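Long-range contacts in hypothetical protein SO2946 (Shewanella oneidensis, PDB 2A5Z), which is of unknown function but binds magnesium and has a jelly-roll fold with a carbohydrate-binding module, so it may bind sugars: residues Gly106-Ile111 with Asp222-His227; Leu118-Tyr123 with Ile249-Lys254; Asn131-Thr136 with Cys234-Ala239; Asn159-Ile164 with Gly174-Leu179. All coordinates share one frame; numbering follows the deposited sequence.

Contact 1: Gly106-Ile111 with Asp222-His227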
loop_
_atom_site.group_PDB
_atom_site.type_symbol
_atom_site.label_atom_id
_atom_site.label_comp_id
_atom_site.label_asym_id
_atom_site.label_seq_id
_atom_site.Cartn_x
_atom_site.Cartn_y
_atom_site.Cartn_z
ATOM N N GLY C 106 7.310 7.631 -9.839
ATOM C CA GLY C 106 6.745 7.427 -11.160
ATOM C C GLY C 106 6.008 6.128 -11.381
ATOM O O GLY C 106 5.863 5.309 -10.461
HETATM N N MSE C 107 5.524 5.970 -12.613
HETATM C CA MSE C 107 4.818 4.759 -13.069
HETATM C C MSE C 107 5.381 4.291 -14.419
HETATM O O MSE C 107 6.098 5.041 -15.101
HETATM C CB MSE C 107 3.296 5.004 -13.149
HETATM C CG MSE C 107 2.600 5.218 -11.770
HETATM SE SE MSE C 107 0.791 5.226 -11.790
HETATM C CE MSE C 107 0.483 3.466 -11.986
ATOM N N LEU C 108 5.065 3.053 -14.798
ATOM C CA LEU C 108 5.474 2.495 -16.092
ATOM C C LEU C 108 4.694 3.126 -17.246
ATOM O O LEU C 108 3.502 3.426 -17.111
ATOM C CB LEU C 108 5.271 0.971 -16.115
ATOM C CG LEU C 108 6.125 0.137 -15.158
ATOM C CD1 LEU C 108 5.483 -1.237 -14.894
ATOM C CD2 LEU C 108 7.573 -0.001 -15.650
HETATM N N MSE C 109 5.362 3.297 -18.386
HETATM C CA MSE C 109 4.735 3.914 -19.565
HETATM C C MSE C 109 3.809 2.970 -20.330
HETATM O O MSE C 109 2.850 3.429 -20.972
HETATM C CB MSE C 109 5.807 4.510 -20.489
HETATM C CG MSE C 109 6.714 5.535 -19.765
HETATM SE SE MSE C 109 7.850 6.500 -20.793
HETATM C CE MSE C 109 6.629 7.450 -21.703
ATOM N N ALA C 110 4.074 1.664 -20.243
ATOM C CA ALA C 110 3.307 0.647 -20.984
ATOM C C ALA C 110 1.803 0.714 -20.737
ATOM O O ALA C 110 1.004 0.417 -21.623
ATOM C CB ALA C 110 3.827 -0.759 -20.666
ATOM N N ILE C 111 1.432 1.113 -19.524
ATOM C CA ILE C 111 0.031 1.177 -19.130
ATOM C C ILE C 111 -0.624 2.514 -19.489
ATOM O O ILE C 111 -1.830 2.686 -19.324
ATOM C CB ILE C 111 -0.148 0.863 -17.612
ATOM C CG1 ILE C 111 0.573 1.901 -16.749
ATOM C CG2 ILE C 111 0.326 -0.572 -17.295
ATOM C CD1 ILE C 111 0.161 1.884 -15.284
ATOM N N ASP C 222 8.350 1.365 -23.334
ATOM C CA ASP C 222 7.282 0.609 -22.683
ATOM C C ASP C 222 7.814 -0.635 -21.959
ATOM O O ASP C 222 7.341 -1.759 -22.164
ATOM C CB ASP C 222 6.176 0.256 -23.687
ATOM C CG ASP C 222 5.311 1.469 -24.070
ATOM O OD1 ASP C 222 5.392 2.527 -23.407
ATOM O OD2 ASP C 222 4.536 1.351 -25.038
ATOM N N ASN C 223 8.790 -0.401 -21.091
ATOM C CA ASN C 223 9.398 -1.443 -20.266
ATOM C C ASN C 223 9.976 -0.786 -19.011
ATOM O O ASN C 223 9.794 0.419 -18.806
ATOM C CB ASN C 223 10.465 -2.224 -21.058
ATOM C CG ASN C 223 11.534 -1.320 -21.652
ATOM O OD1 ASN C 223 12.139 -0.513 -20.944
ATOM N ND2 ASN C 223 11.771 -1.447 -22.959
ATOM N N ALA C 224 10.663 -1.558 -18.172
ATOM C CA ALA C 224 11.132 -1.034 -16.889
ATOM C C ALA C 224 12.476 -0.300 -16.952
ATOM O O ALA C 224 13.035 0.024 -15.912
ATOM C CB ALA C 224 11.151 -2.149 -15.810
ATOM N N THR C 225 12.993 -0.032 -18.155
ATOM C CA THR C 225 14.159 0.860 -18.310
ATOM C C THR C 225 13.753 2.329 -18.174
ATOM O O THR C 225 14.610 3.212 -18.000
ATOM C CB THR C 225 14.902 0.684 -19.673
ATOM O OG1 THR C 225 14.086 1.193 -20.737
ATOM C CG2 THR C 225 15.239 -0.774 -19.932
ATOM N N ALA C 226 12.449 2.592 -18.255
ATOM C CA ALA C 226 11.944 3.955 -18.138
ATOM C C ALA C 226 10.792 4.042 -17.133
ATOM O O ALA C 226 10.227 3.025 -16.741
ATOM C CB ALA C 226 11.516 4.477 -19.503
ATOM N N HIS C 227 10.480 5.266 -16.705
ATOM C CA HIS C 227 9.295 5.564 -15.909
ATOM C C HIS C 227 8.801 6.946 -16.313
ATOM O O HIS C 227 9.542 7.705 -16.944
ATOM C CB HIS C 227 9.630 5.563 -14.414
ATOM C CG HIS C 227 9.183 4.338 -13.678
ATOM N ND1 HIS C 227 9.414 3.059 -14.139
ATOM C CD2 HIS C 227 8.547 4.199 -12.489
ATOM C CE1 HIS C 227 8.930 2.185 -13.273
ATOM N NE2 HIS C 227 8.396 2.851 -12.265
HETATM O O HOH W 1 8.038 2.753 -18.649
HETATM O O HOH W 2 6.466 0.354 -19.247
#
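His-227 lies against the end of the strand that carries Gly-106 and Met-107, within one sheet of the jelly roll. Its CB is 3.6 Å from Met-107 O. CG stays under the same oxygen, which sits above one ring face, toward the rim. Leu-108 N lies over the centre of that face. His-227 CD2 packs against the backbone at 3.4 Å from Gly-106 C. This is close, and glycine has no side chain to push the ring off. CE1 meets the branch tip of Leu-108, with CD2 of the leucine 3.5 Å away. ND1 turns back to its own chain and donates to Ala-226 O. NE2 bonds to Ser-69 OG, so both ring nitrogens are engaged. His-58 of a second subunit meets the ring edge-to-face.

Beyond the strands, water joins the two loops. One water accepts from Met-109 N and lies 2.9 Å from Asn-223 O, to which it can donate. Another accepts from Ala-110 N and reaches Asn-223 O only weakly. Asp-222 OD1 forms a salt bridge with Arg-220, which also bonds to Met-109 O. Asn-223 opens a type I turn with an Asx turn inside it. Its OD1 takes two donors from Thr-225: OG1 at 2.6 Å and N at 3.0 Å.

Contact 2: Leu118-Tyr123 with Ile249-Lys254; sequences LEVTVY and IEFKAK
Glu-119 and Lys-252 lie side by side and point the same way from neighbouring strands. Both chains are extended beyond CG. The carboxylate therefore comes alongside the end of the lysine, with Glu-119 OE2 3.3 Å from Lys-252 CE. The salt bridge from Glu-119 OE2 to Lys-252 NZ is long, at 3.8 Å. The same NZ has a second long pairing, with Glu-250 OE2. A water bridges the first pair, donating to Glu-119 OE2 and accepting from Lys-252 NZ. Thr-121 and Glu-250 also run side by side, on the same face. Thr-121 OG1 and Glu-250 OE2 are 3.7 Å apart, and two waters each touch both atoms. The other carboxylate oxygen, OE1, bonds to Tyr-50 OH.

The strands are adjacent inner strands in an antiparallel sheet of the jelly roll, their axes 4.7 Å apart. Glu-119 with Lys-252 and Thr-121 with Glu-250 are hydrogen-bonded pairs. Each is closed by two N-H to O bonds.

The opposite face is apolar. Val-120 lies beside Phe-251, with Val-120 CG2 3.7 Å from Phe-251 CD1. Its CG1, anti to the backbone N (chi1 180°), reaches over one face of the ring, near the rim. Leu-118 comes to the ring edge instead, where its CD1 lies in plane. Val-122 CG2 packs along Ile-249 CG1 at 3.9 Å. On this side Ile-68 touches both Ile-249 and Phe-251.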
loop_
_atom_site.group_PDB
_atom_site.type_symbol
_atom_site.label_atom_id
_atom_site.label_comp_id
_atom_site.label_asym_id
_atom_site.label_seq_id
_atom_site.Cartn_x
_atom_site.Cartn_y
_atom_site.Cartn_z
ATOM N N LEU C 118 -2.556 10.644 -20.459
ATOM C CA LEU C 118 -2.087 10.745 -19.086
ATOM C C LEU C 118 -1.765 12.189 -18.713
ATOM O O LEU C 118 -1.152 12.938 -19.490
ATOM C CB LEU C 118 -0.855 9.850 -18.884
ATOM C CG LEU C 118 -0.089 9.922 -17.556
ATOM C CD1 LEU C 118 -0.844 9.226 -16.436
ATOM C CD2 LEU C 118 1.306 9.321 -17.687
ATOM N N GLU C 119 -2.202 12.562 -17.518
ATOM C CA GLU C 119 -1.892 13.846 -16.924
ATOM C C GLU C 119 -1.148 13.601 -15.618
ATOM O O GLU C 119 -1.611 12.846 -14.764
ATOM C CB GLU C 119 -3.194 14.593 -16.654
ATOM C CG GLU C 119 -3.053 16.073 -16.506
ATOM C CD GLU C 119 -4.396 16.759 -16.529
ATOM O OE1 GLU C 119 -5.136 16.599 -17.528
ATOM O OE2 GLU C 119 -4.722 17.442 -15.538
ATOM N N VAL C 120 0.019 14.215 -15.476
ATOM C CA VAL C 120 0.802 14.093 -14.250
ATOM C C VAL C 120 0.992 15.479 -13.637
ATOM O O VAL C 120 1.446 16.401 -14.315
ATOM C CB VAL C 120 2.182 13.426 -14.501
ATOM C CG1 VAL C 120 2.993 13.320 -13.185
ATOM C CG2 VAL C 120 2.018 12.056 -15.152
ATOM N N THR C 121 0.617 15.625 -12.367
ATOM C CA THR C 121 0.774 16.885 -11.658
ATOM C C THR C 121 1.714 16.704 -10.468
ATOM O O THR C 121 1.562 15.754 -9.706
ATOM C CB THR C 121 -0.583 17.450 -11.197
ATOM O OG1 THR C 121 -1.496 17.465 -12.308
ATOM C CG2 THR C 121 -0.426 18.874 -10.668
ATOM N N VAL C 122 2.682 17.616 -10.330
ATOM C CA VAL C 122 3.711 17.538 -9.287
ATOM C C VAL C 122 3.827 18.866 -8.531
ATOM O O VAL C 122 3.996 19.927 -9.142
ATOM C CB VAL C 122 5.119 17.189 -9.868
ATOM C CG1 VAL C 122 6.159 17.120 -8.743
ATOM C CG2 VAL C 122 5.100 15.871 -10.618
ATOM N N TYR C 123 3.733 18.793 -7.208
ATOM C CA TYR C 123 3.948 19.937 -6.342
ATOM C C TYR C 123 5.336 19.783 -5.748
ATOM O O TYR C 123 5.608 18.803 -5.033
ATOM C CB TYR C 123 2.888 19.989 -5.234
ATOM C CG TYR C 123 1.474 20.192 -5.747
ATOM C CD1 TYR C 123 0.794 21.395 -5.526
ATOM C CD2 TYR C 123 0.820 19.189 -6.460
ATOM C CE1 TYR C 123 -0.519 21.579 -5.992
ATOM C CE2 TYR C 123 -0.483 19.365 -6.941
ATOM C CZ TYR C 123 -1.139 20.566 -6.709
ATOM O OH TYR C 123 -2.426 20.741 -7.188
ATOM N N ILE C 249 2.370 14.150 -5.835
ATOM C CA ILE C 249 2.294 13.774 -7.240
ATOM C C ILE C 249 0.920 13.157 -7.503
ATOM O O ILE C 249 0.369 12.493 -6.631
ATOM C CB ILE C 249 3.471 12.822 -7.658
ATOM C CG1 ILE C 249 3.531 12.649 -9.185
ATOM C CG2 ILE C 249 3.423 11.479 -6.897
ATOM C CD1 ILE C 249 4.839 12.037 -9.699
ATOM N N GLU C 250 0.368 13.403 -8.688
ATOM C CA GLU C 250 -0.931 12.857 -9.088
ATOM C C GLU C 250 -0.857 12.322 -10.520
ATOM O O GLU C 250 -0.292 12.974 -11.392
ATOM C CB GLU C 250 -2.011 13.940 -8.971
ATOM C CG GLU C 250 -3.368 13.551 -9.542
ATOM C CD GLU C 250 -4.307 14.750 -9.700
ATOM O OE1 GLU C 250 -5.185 14.948 -8.831
ATOM O OE2 GLU C 250 -4.157 15.499 -10.690
ATOM N N PHE C 251 -1.422 11.132 -10.740
ATOM C CA PHE C 251 -1.550 10.517 -12.070
ATOM C C PHE C 251 -3.029 10.352 -12.423
ATOM O O PHE C 251 -3.793 9.789 -11.630
ATOM C CB PHE C 251 -0.902 9.123 -12.094
ATOM C CG PHE C 251 0.599 9.140 -12.036
ATOM C CD1 PHE C 251 1.349 8.982 -13.189
ATOM C CD2 PHE C 251 1.262 9.299 -10.824
ATOM C CE1 PHE C 251 2.749 8.991 -13.140
ATOM C CE2 PHE C 251 2.661 9.317 -10.757
ATOM C CZ PHE C 251 3.402 9.168 -11.918
ATOM N N LYS C 252 -3.427 10.822 -13.603
ATOM C CA LYS C 252 -4.765 10.508 -14.141
ATOM C C LYS C 252 -4.792 10.260 -15.645
ATOM O O LYS C 252 -4.182 11.000 -16.419
ATOM C CB LYS C 252 -5.827 11.544 -13.746
ATOM C CG LYS C 252 -5.414 12.977 -13.820
ATOM C CD LYS C 252 -6.532 13.875 -13.255
ATOM C CE LYS C 252 -6.149 15.338 -13.380
ATOM N NZ LYS C 252 -7.254 16.282 -12.998
ATOM N N ALA C 253 -5.518 9.218 -16.040
ATOM C CA ALA C 253 -5.551 8.770 -17.429
ATOM C C ALA C 253 -6.880 8.109 -17.774
ATOM O O ALA C 253 -7.631 7.704 -16.881
ATOM C CB ALA C 253 -4.414 7.803 -17.681
ATOM N N LYS C 254 -7.164 8.002 -19.071
ATOM C CA LYS C 254 -8.295 7.220 -19.554
ATOM C C LYS C 254 -7.774 5.851 -19.974
ATOM O O LYS C 254 -6.777 5.767 -20.688
ATOM C CB LYS C 254 -8.961 7.920 -20.740
ATOM C CG LYS C 254 -9.586 9.263 -20.388
ATOM C CD LYS C 254 -10.486 9.792 -21.509
ATOM C CE LYS C 254 -9.871 10.995 -22.240
ATOM N NZ LYS C 254 -10.909 11.637 -23.116
HETATM O O HOH W 3 -2.643 15.124 -12.772
HETATM O O HOH W 4 -5.798 18.630 -13.449
HETATM O O HOH W 5 -3.867 18.143 -11.438
#

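Contact 3: Asn131-Thr136 with Cys234-Ala239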
loop_
_atom_site.group_PDB
_atom_site.type_symbol
_atom_site.label_atom_id
_atom_site.label_comp_id
_atom_site.label_asym_id
_atom_site.label_seq_id
_atom_site.Cartn_x
_atom_site.Cartn_y
_atom_site.Cartn_z
ATOM N N ASN C 131 22.547 24.520 -8.040
ATOM C CA ASN C 131 23.865 23.960 -8.288
ATOM C C ASN C 131 23.822 23.366 -9.695
ATOM O O ASN C 131 22.806 22.769 -10.070
ATOM C CB ASN C 131 24.171 22.891 -7.222
ATOM C CG ASN C 131 25.603 22.382 -7.276
ATOM O OD1 ASN C 131 25.994 21.672 -8.209
ATOM N ND2 ASN C 131 26.384 22.709 -6.249
ATOM N N PRO C 132 24.883 23.577 -10.502
ATOM C CA PRO C 132 24.928 23.007 -11.855
ATOM C C PRO C 132 24.786 21.476 -11.906
ATOM O O PRO C 132 24.477 20.933 -12.960
ATOM C CB PRO C 132 26.297 23.451 -12.394
ATOM C CG PRO C 132 27.070 23.939 -11.219
ATOM C CD PRO C 132 26.068 24.405 -10.214
ATOM N N ALA C 133 24.970 20.806 -10.771
ATOM C CA ALA C 133 24.847 19.350 -10.683
ATOM C C ALA C 133 23.390 18.865 -10.585
ATOM O O ALA C 133 23.120 17.663 -10.741
ATOM C CB ALA C 133 25.652 18.828 -9.508
ATOM N N GLN C 134 22.465 19.796 -10.333
ATOM C CA GLN C 134 21.046 19.459 -10.195
ATOM C C GLN C 134 20.352 19.237 -11.546
ATOM O O GLN C 134 20.394 20.099 -12.431
ATOM C CB GLN C 134 20.298 20.525 -9.387
ATOM C CG GLN C 134 20.822 20.758 -7.979
ATOM C CD GLN C 134 20.463 22.134 -7.428
ATOM O OE1 GLN C 134 19.965 23.004 -8.151
ATOM N NE2 GLN C 134 20.723 22.340 -6.140
ATOM N N LEU C 135 19.720 18.069 -11.682
ATOM C CA LEU C 135 18.899 17.727 -12.846
ATOM C C LEU C 135 17.599 17.087 -12.374
ATOM O O LEU C 135 17.613 16.039 -11.720
ATOM C CB LEU C 135 19.649 16.786 -13.815
ATOM C CG LEU C 135 18.899 16.167 -15.017
ATOM C CD1 LEU C 135 18.452 17.211 -16.041
ATOM C CD2 LEU C 135 19.746 15.118 -15.702
ATOM N N THR C 136 16.490 17.738 -12.698
ATOM C CA THR C 136 15.159 17.248 -12.368
ATOM C C THR C 136 14.296 17.215 -13.630
ATOM O O THR C 136 14.436 18.073 -14.502
ATOM C CB THR C 136 14.499 18.144 -11.285
ATOM O OG1 THR C 136 15.372 18.230 -10.156
ATOM C CG2 THR C 136 13.167 17.578 -10.825
ATOM N N CYS C 234 21.482 14.059 -8.959
ATOM C CA CYS C 234 22.747 14.780 -8.874
ATOM C C CYS C 234 23.732 14.182 -9.870
ATOM O O CYS C 234 23.981 12.980 -9.847
ATOM C CB CYS C 234 23.317 14.731 -7.460
ATOM S SG CYS C 234 24.803 15.752 -7.271
ATOM N N LYS C 235 24.276 15.024 -10.745
ATOM C CA LYS C 235 25.169 14.578 -11.813
ATOM C C LYS C 235 26.604 14.342 -11.353
ATOM O O LYS C 235 27.393 13.743 -12.083
ATOM C CB LYS C 235 25.174 15.581 -12.962
ATOM C CG LYS C 235 23.898 15.584 -13.796
ATOM C CD LYS C 235 24.053 16.460 -15.035
ATOM C CE LYS C 235 23.967 17.934 -14.678
ATOM N NZ LYS C 235 24.232 18.790 -15.867
ATOM N N THR C 236 26.941 14.827 -10.160
ATOM C CA THR C 236 28.299 14.698 -9.632
ATOM C C THR C 236 28.356 13.791 -8.403
ATOM O O THR C 236 27.319 13.422 -7.822
ATOM C CB THR C 236 28.927 16.070 -9.281
ATOM O OG1 THR C 236 28.274 16.622 -8.129
ATOM C CG2 THR C 236 28.832 17.042 -10.462
ATOM N N ALA C 237 29.579 13.444 -8.013
ATOM C CA ALA C 237 29.818 12.563 -6.888
ATOM C C ALA C 237 30.096 13.346 -5.602
ATOM O O ALA C 237 30.848 12.882 -4.743
ATOM C CB ALA C 237 30.971 11.609 -7.208
ATOM N N THR C 238 29.497 14.530 -5.458
ATOM C CA THR C 238 29.658 15.272 -4.204
ATOM C C THR C 238 28.364 15.291 -3.378
ATOM O O THR C 238 27.289 15.613 -3.891
ATOM C CB THR C 238 30.305 16.697 -4.378
ATOM O OG1 THR C 238 29.323 17.726 -4.216
ATOM C CG2 THR C 238 31.020 16.842 -5.720
ATOM N N ALA C 239 28.481 14.907 -2.110
ATOM C CA ALA C 239 27.328 14.810 -1.212
ATOM C C ALA C 239 26.950 16.170 -0.632
ATOM O O ALA C 239 27.754 17.094 -0.647
ATOM C CB ALA C 239 27.614 13.823 -0.091
#
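This is a small, partly buried contact at the margin of a sheet, where a turn leading into strand 134-137 meets the end of strand 230-234 and the loop that leaves it. One backbone bond joins the two segments. Lys-235 N donates to Ala-133 O at 2.9 Å, in the carbonyl plane and on a lone pair. The same oxygen receives a CA-H contact from Cys-234.

The methyl of Ala-133 touches two side chains, Cys-234 at the strand end and Thr-236 in the loop beyond it. Cys-234 SG, anti to its backbone N (chi1 -174°), approaches Ala-133 CB to 3.9 Å. Thr-236 presents both branches to it, OG1 at 3.7 Å from Ala-133 CB and CG2 slightly farther.

Residues Asn-131 to Gln-134 form a type I beta turn. An Asx turn shares its start, with Ala-133 N donating to Asn-131 OD1. This folds the chain just before Gln-134 and Cys-234 pair as antiparallel, non-hydrogen-bonded neighbours in the jelly-roll sheet. Gln-134 NE2 bonds to Ala-129 O.

Lys-235 lies across the turn. Its CG is near Leu-135 CB, and the chain then bends at chi3 (-76°). The bend brings CE to 3.5 Å from Pro-132 O.

Contact 4: Asn159-Ile164 with Gly174-Leu179; sequences NAFGGI and GSTYAL
Phe-161 and Thr-176 lie side by side because of their first torsions. Phe-161 CG stands between the backbone N and the carbonyl carbon (chi1 54°). Thr-176 CG2 is anti to its carbonyl carbon, with chi1 at 73° for OG1. The methyl thus comes to 4.0 Å from Phe-161 CB and meets the ring obliquely at CD2. Phe-161 CB also touches Ser-175 O, at 3.5 Å.

The segments belong to the beta hairpin of strands 159-166 and 169-178. Ala-160 and Tyr-177 are its hydrogen-bonded pair here. Ala-160 N donates to Tyr-177 O at 2.8 Å, and Tyr-177 N returns a bond to Ala-160 O at 2.7 Å. Both are nearly straight, 168° at the hydrogen. Farther along, Gly-174 N donates to Gly-162 O at 2.7 Å. Tyr-210 OH bonds to both Ser-175 O and Gly-162 N, from strand 208-213 of the other large sheet.

Ala-160 CB is on the same face as Tyr-177, where Leu-201 of strand 197-203 touches Tyr-177 and Leu-179. Leu-179 CD2 packs on Ala-160 CB at 4.0 Å. It also lies at the edge of the Tyr-177 ring, in plane. Cohesion therefore comes mainly from three short backbone bonds, while the side chains add light apolar packing on both faces.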
loop_
_atom_site.group_PDB
_atom_site.type_symbol
_atom_site.label_atom_id
_atom_site.label_comp_id
_atom_site.label_asym_id
_atom_site.label_seq_id
_atom_site.Cartn_x
_atom_site.Cartn_y
_atom_site.Cartn_z
ATOM N N ASN C 159 17.334 26.784 -13.978
ATOM C CA ASN C 159 16.600 27.002 -15.226
ATOM C C ASN C 159 15.629 25.877 -15.559
ATOM O O ASN C 159 16.027 24.721 -15.618
ATOM C CB ASN C 159 17.580 27.185 -16.394
ATOM C CG ASN C 159 18.421 28.440 -16.259
ATOM O OD1 ASN C 159 17.904 29.507 -15.939
ATOM N ND2 ASN C 159 19.722 28.317 -16.509
ATOM N N ALA C 160 14.366 26.234 -15.778
ATOM C CA ALA C 160 13.348 25.289 -16.235
ATOM C C ALA C 160 13.068 25.496 -17.720
ATOM O O ALA C 160 13.067 26.631 -18.211
ATOM C CB ALA C 160 12.062 25.451 -15.434
ATOM N N PHE C 161 12.821 24.395 -18.427
ATOM C CA PHE C 161 12.507 24.448 -19.844
ATOM C C PHE C 161 11.886 23.140 -20.271
ATOM O O PHE C 161 12.204 22.082 -19.717
ATOM C CB PHE C 161 13.757 24.734 -20.695
ATOM C CG PHE C 161 14.912 23.786 -20.448
ATOM C CD1 PHE C 161 15.111 22.680 -21.267
ATOM C CD2 PHE C 161 15.814 24.020 -19.420
ATOM C CE1 PHE C 161 16.182 21.805 -21.045
ATOM C CE2 PHE C 161 16.893 23.152 -19.192
ATOM C CZ PHE C 161 17.073 22.043 -20.008
ATOM N N GLY C 162 10.998 23.221 -21.255
ATOM C CA GLY C 162 10.476 22.041 -21.916
ATOM C C GLY C 162 11.539 21.543 -22.876
ATOM O O GLY C 162 12.290 22.336 -23.454
ATOM N N GLY C 163 11.620 20.230 -23.034
ATOM C CA GLY C 163 12.621 19.658 -23.916
ATOM C C GLY C 163 12.554 18.157 -24.063
ATOM O O GLY C 163 11.829 17.484 -23.345
ATOM N N ILE C 164 13.309 17.652 -25.032
ATOM C CA ILE C 164 13.487 16.232 -25.248
ATOM C C ILE C 164 14.980 15.972 -25.338
ATOM O O ILE C 164 15.706 16.725 -25.990
ATOM C CB ILE C 164 12.759 15.751 -26.522
ATOM C CG1 ILE C 164 11.268 16.076 -26.429
ATOM C CG2 ILE C 164 12.968 14.234 -26.742
ATOM C CD1 ILE C 164 10.486 15.816 -27.693
ATOM N N GLY C 174 12.861 24.085 -25.486
ATOM C CA GLY C 174 12.109 25.338 -25.402
ATOM C C GLY C 174 12.913 26.451 -24.760
ATOM O O GLY C 174 14.070 26.250 -24.367
ATOM N N SER C 175 12.304 27.630 -24.665
ATOM C CA SER C 175 12.917 28.760 -23.971
ATOM C C SER C 175 12.963 28.453 -22.477
ATOM O O SER C 175 12.197 27.620 -21.982
ATOM C CB SER C 175 12.136 30.057 -24.231
ATOM O OG SER C 175 10.832 29.972 -23.693
ATOM N N THR C 176 13.861 29.105 -21.754
ATOM C CA THR C 176 14.001 28.793 -20.339
ATOM C C THR C 176 13.241 29.779 -19.468
ATOM O O THR C 176 13.091 30.949 -19.812
ATOM C CB THR C 176 15.478 28.706 -19.889
ATOM O OG1 THR C 176 16.040 30.020 -19.838
ATOM C CG2 THR C 176 16.292 27.825 -20.834
ATOM N N TYR C 177 12.742 29.278 -18.344
ATOM C CA TYR C 177 12.177 30.110 -17.308
ATOM C C TYR C 177 13.111 29.993 -16.101
ATOM O O TYR C 177 13.360 28.890 -15.618
ATOM C CB TYR C 177 10.746 29.661 -16.970
ATOM C CG TYR C 177 10.107 30.491 -15.883
ATOM C CD1 TYR C 177 9.372 31.635 -16.189
ATOM C CD2 TYR C 177 10.265 30.148 -14.540
ATOM C CE1 TYR C 177 8.800 32.409 -15.187
ATOM C CE2 TYR C 177 9.705 30.914 -13.533
ATOM C CZ TYR C 177 8.972 32.040 -13.860
ATOM O OH TYR C 177 8.428 32.793 -12.844
ATOM N N ALA C 178 13.646 31.120 -15.627
ATOM C CA ALA C 178 14.550 31.100 -14.469
ATOM C C ALA C 178 13.781 31.059 -13.141
ATOM O O ALA C 178 12.921 31.898 -12.871
ATOM C CB ALA C 178 15.537 32.269 -14.518
ATOM N N LEU C 179 14.092 30.054 -12.327
ATOM C CA LEU C 179 13.379 29.809 -11.077
ATOM C C LEU C 179 14.037 30.512 -9.901
ATOM O O LEU C 179 15.159 31.004 -10.015
ATOM C CB LEU C 179 13.311 28.303 -10.795
ATOM C CG LEU C 179 12.766 27.375 -11.881
ATOM C CD1 LEU C 179 13.139 25.946 -11.538
ATOM C CD2 LEU C 179 11.248 27.527 -12.063
#

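Overall arrangement
Contact 2 is the most central and joins strands of the six-stranded sheet. Contacts 1, 3 and 4 all reach the other large sheet. Contact 1 is also buried, partly by a second subunit, whereas contacts 3 and 4 are only partly buried and lie nearer the surface. Contacts 1 and 2 touch where Gly-106 CA packs on Phe-251 CZ, so one sheet meets the other there. Contacts 3 and 4 do not touch, their nearest atoms being about 6 Å apart. Contact 2 has two reciprocal pairs of backbone bonds, contact 4 one pair and a single bond, contact 3 one bond. Contact 1 relies on ring packing and bridging waters. Charged pairing across the segments belongs to contact 2.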